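Local coordinates for protein tryptophan decarboxylase 1 (Oryza sativa subsp. japonica, PDB 6KHN) that converts L-tryptophan to tryptamine, and 5-hydroxy-L-tryptophan to serotonin, by decarboxylation that depends on pyridoxal 5'-phosphate, at residues Q212-F217 against G271-N276. Numbering follows the deposited sequence.
Sequences QTHSTF and GTTSSN. With PLP (pyridoxal-5'-phosphate), chain C.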
ATOM      1  N   GLN A 212     -10.803  11.430 -20.465  1.00 38.15           N
ATOM      2  CA  GLN A 212     -10.611   9.988 -20.420  1.00 36.94           C
ATOM      3  C   GLN A 212      -9.615   9.561 -19.346  1.00 39.15           C
ATOM      4  O   GLN A 212      -9.338   8.366 -19.222  1.00 39.61           O
ATOM      5  CB  GLN A 212     -10.129   9.476 -21.782  1.00 39.00           C
ATOM      6  CG  GLN A 212     -11.069   9.753 -22.937  1.00 42.49           C
ATOM      7  CD  GLN A 212     -12.451   9.180 -22.692  1.00 44.36           C
ATOM      8  OE1 GLN A 212     -12.639   7.964 -22.662  1.00 44.43           O
ATOM      9  NE2 GLN A 212     -13.429  10.058 -22.504  1.00 43.47           N
ATOM     10  N   THR A 213      -9.047  10.496 -18.593  1.00 37.62           N
ATOM     11  CA  THR A 213      -8.079  10.127 -17.574  1.00 38.89           C
ATOM     12  C   THR A 213      -8.805   9.450 -16.419  1.00 38.00           C
ATOM     13  O   THR A 213      -9.929   9.826 -16.074  1.00 39.50           O
ATOM     14  CB  THR A 213      -7.311  11.365 -17.091  1.00 38.58           C
ATOM     15  OG1 THR A 213      -6.556  11.915 -18.177  1.00 44.52           O
ATOM     16  CG2 THR A 213      -6.342  10.998 -15.968  1.00 40.74           C
ATOM     17  N   HIS A 214      -8.171   8.426 -15.841  1.00 37.23           N
ATOM     18  CA  HIS A 214      -8.811   7.653 -14.783  1.00 35.71           C
ATOM     19  C   HIS A 214      -9.224   8.558 -13.631  1.00 34.47           C
ATOM     20  O   HIS A 214      -8.513   9.495 -13.272  1.00 36.03           O
ATOM     21  CB  HIS A 214      -7.874   6.552 -14.279  1.00 40.46           C
ATOM     22  CG  HIS A 214      -8.549   5.533 -13.412  1.00 42.55           C
ATOM     23  ND1 HIS A 214      -9.001   5.814 -12.141  1.00 43.13           N
ATOM     24  CD2 HIS A 214      -8.837   4.227 -13.630  1.00 46.31           C
ATOM     25  CE1 HIS A 214      -9.544   4.727 -11.615  1.00 44.93           C
ATOM     26  NE2 HIS A 214      -9.454   3.750 -12.499  1.00 48.26           N
ATOM     27  N   SER A 215     -10.383   8.267 -13.040  1.00 38.36           N
ATOM     28  CA  SER A 215     -10.927   9.159 -12.019  1.00 36.62           C
ATOM     29  C   SER A 215     -10.025   9.278 -10.799  1.00 38.26           C
ATOM     30  O   SER A 215     -10.129  10.264 -10.062  1.00 36.75           O
ATOM     31  CB  SER A 215     -12.304   8.675 -11.586  1.00 38.63           C
ATOM     32  OG  SER A 215     -12.223   7.325 -11.199  1.00 45.40           O
ATOM     33  N   THR A 216      -9.159   8.294 -10.548  1.00 37.41           N
ATOM     34  CA  THR A 216      -8.229   8.418  -9.435  1.00 37.28           C
ATOM     35  C   THR A 216      -7.276   9.612  -9.603  1.00 36.18           C
ATOM     36  O   THR A 216      -6.802  10.163  -8.602  1.00 33.01           O
ATOM     37  CB  THR A 216      -7.477   7.096  -9.254  1.00 43.27           C
ATOM     38  OG1 THR A 216      -7.065   6.974  -7.890  1.00 47.34           O
ATOM     39  CG2 THR A 216      -6.262   6.992 -10.188  1.00 37.38           C
ATOM     40  N   PHE A 217      -7.018  10.073 -10.832  1.00 34.91           N
ATOM     41  CA  PHE A 217      -6.176  11.262 -10.948  1.00 33.41           C
ATOM     42  C   PHE A 217      -6.862  12.494 -10.364  1.00 34.73           C
ATOM     43  O   PHE A 217      -6.233  13.282  -9.641  1.00 34.84           O
ATOM     44  CB  PHE A 217      -5.771  11.537 -12.387  1.00 30.26           C
ATOM     45  CG  PHE A 217      -5.124  12.875 -12.545  1.00 35.99           C
ATOM     46  CD1 PHE A 217      -3.855  13.103 -12.018  1.00 35.10           C
ATOM     47  CD2 PHE A 217      -5.799  13.924 -13.151  1.00 34.00           C
ATOM     48  CE1 PHE A 217      -3.259  14.355 -12.124  1.00 36.02           C
ATOM     49  CE2 PHE A 217      -5.213  15.177 -13.260  1.00 34.92           C
ATOM     50  CZ  PHE A 217      -3.944  15.390 -12.756  1.00 35.58           C
ATOM     51  N   GLY A 271      -3.184   4.480 -23.006  1.00 39.11           N
ATOM     52  CA  GLY A 271      -4.025   3.326 -22.722  1.00 33.02           C
ATOM     53  C   GLY A 271      -5.104   3.629 -21.703  1.00 35.45           C
ATOM     54  O   GLY A 271      -5.063   3.125 -20.576  1.00 36.61           O
ATOM     55  N   THR A 272      -6.079   4.452 -22.082  1.00 33.59           N
ATOM     56  CA  THR A 272      -7.059   4.913 -21.114  1.00 36.17           C
ATOM     57  C   THR A 272      -7.929   3.754 -20.650  1.00 38.37           C
ATOM     58  O   THR A 272      -8.093   2.741 -21.337  1.00 36.52           O
ATOM     59  CB  THR A 272      -7.954   6.030 -21.681  1.00 38.05           C
ATOM     60  OG1 THR A 272      -8.631   5.581 -22.866  1.00 36.71           O
ATOM     61  CG2 THR A 272      -7.145   7.302 -21.983  1.00 35.14           C
ATOM     62  N   THR A 273      -8.498   3.928 -19.460  1.00 39.95           N
ATOM     63  CA  THR A 273      -9.240   2.842 -18.838  1.00 41.75           C
ATOM     64  C   THR A 273     -10.479   2.482 -19.657  1.00 40.34           C
ATOM     65  O   THR A 273     -10.777   1.299 -19.852  1.00 36.45           O
ATOM     66  CB  THR A 273      -9.595   3.225 -17.396  1.00 39.46           C
ATOM     67  OG1 THR A 273     -10.459   2.242 -16.838  1.00 44.69           O
ATOM     68  CG2 THR A 273     -10.312   4.557 -17.351  1.00 41.65           C
ATOM     69  N   SER A 274     -11.171   3.480 -20.206  1.00 36.67           N
ATOM     70  CA  SER A 274     -12.466   3.219 -20.828  1.00 39.82           C
ATOM     71  C   SER A 274     -12.324   2.568 -22.205  1.00 39.42           C
ATOM     72  O   SER A 274     -12.908   1.510 -22.465  1.00 36.27           O
ATOM     73  CB  SER A 274     -13.256   4.530 -20.919  1.00 40.68           C
ATOM     74  OG  SER A 274     -14.300   4.429 -21.861  1.00 41.80           O
ATOM     75  N   SER A 275     -11.550   3.181 -23.101  1.00 38.50           N
ATOM     76  CA  SER A 275     -11.493   2.739 -24.487  1.00 38.57           C
ATOM     77  C   SER A 275     -10.070   2.566 -25.001  1.00 40.29           C
ATOM     78  O   SER A 275      -9.889   2.294 -26.199  1.00 37.26           O
ATOM     79  CB  SER A 275     -12.258   3.723 -25.391  1.00 38.85           C
ATOM     80  OG  SER A 275     -11.493   4.904 -25.639  1.00 40.12           O
ATOM     81  N   ASN A 276      -9.058   2.731 -24.137  1.00 39.63           N
ATOM     82  CA  ASN A 276      -7.652   2.534 -24.505  1.00 35.62           C
ATOM     83  C   ASN A 276      -7.186   3.588 -25.514  1.00 36.42           C
ATOM     84  O   ASN A 276      -6.400   3.298 -26.424  1.00 37.85           O
ATOM     85  CB  ASN A 276      -7.407   1.118 -25.047  1.00 36.40           C
ATOM     86  CG  ASN A 276      -6.823   0.164 -24.009  1.00 38.48           C
ATOM     87  OD1 ASN A 276      -6.721   0.480 -22.816  1.00 37.46           O
ATOM     88  ND2 ASN A 276      -6.446  -1.019 -24.468  1.00 31.36           N
TER
HETATM   89  N1  PLP C 601      -4.856   4.418 -14.644  1.00 49.70           N
HETATM   90  C2  PLP C 601      -5.199   3.636 -15.733  1.00 46.05           C
HETATM   91  C2A PLP C 601      -4.898   4.063 -17.141  1.00 39.32           C
HETATM   92  C3  PLP C 601      -5.834   2.417 -15.527  1.00 49.43           C
HETATM   93  O3  PLP C 601      -6.149   1.686 -16.641  1.00 54.61           O
HETATM   94  C4  PLP C 601      -6.138   1.960 -14.229  1.00 56.05           C
HETATM   95  C4A PLP C 601      -6.663   0.564 -13.987  1.00 57.77           C
HETATM   96  C5  PLP C 601      -5.784   2.745 -13.126  1.00 55.94           C
HETATM   97  C6  PLP C 601      -5.145   3.974 -13.353  1.00 53.60           C
HETATM   98  C5A PLP C 601      -6.105   2.263 -11.713  1.00 56.92           C
HETATM   99  O4P PLP C 601      -5.173   2.795 -10.778  1.00 62.58           O
HETATM  100  P   PLP C 601      -4.948   2.186  -9.276  1.00 78.28           P
HETATM  101  O1P PLP C 601      -6.189   1.366  -8.959  1.00 73.09           O
HETATM  102  O2P PLP C 601      -3.686   1.305  -9.219  1.00 55.20           O
HETATM  103  O3P PLP C 601      -4.803   3.300  -8.251  1.00 47.60           O
HETATM  104  O   HOH W   1     -11.057   6.429 -19.743  1.00 37.61           O
HETATM  105  O   HOH W   2      -7.656   6.317 -18.156  1.00 37.70           O
HETATM  106  O   HOH W   3     -11.007   6.269 -23.561  1.00 39.22           O
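T272 and T273 meet Q212 and H214 where two loops leave adjacent parallel strands, 205-210 and 262-269, of the large mixed sheet of a fold type I PLP enzyme. No direct hydrogen bond spans the loops; van der Waals contacts, ordered waters and the cofactor join them. At the start of 271-276, the carbonyl O of G271 lies 3.6 Å from PLP C2A, the methyl carbon of the cofactor. T272 then packs against Q212, its CG2 lying 3.7 Å from Q212 CB, while its OG1 is hydrogen-bonded to A277 N.

T273 binds to the first loop through water: one molecule accepts from its N at 2.8 Å and donates to Q212 O. Its CB approaches H214 CD2 obliquely at 4.0 Å and also flanks PLP O3, consistent with a role in cofactor binding. H214, which binds serotonin, places one ring face beneath PLP C5A, and its CD2 is 3.4 Å from PLP C5. With CG anti to the backbone N (chi1 -167°), the imidazole reaches the cofactor. H214 is the N-cap residue of helix 215-223, and the capping bond from T216 N to its ND1, 3.0 Å long and nearly straight (175°), restrains the ring's turn about CB-CG, the donor lying only 4° out of the ring plane. Replacing H214 by an alanine removes that acceptor and would probably leave T216 N without its cap and the pyridine ring without its aromatic neighbour on that side.

S274 receives the second water link, its N donating at 3.0 Å to a water that also donates to Q212 O; this carbonyl is thus gripped by two waters. S274 CB lies 3.9 Å from Q212 OE1, while S274 OG is hydrogen-bonded to T476. Last, S275 OG shares a third water with T272 OG1 and Q212 OE1, the water donating to OE1.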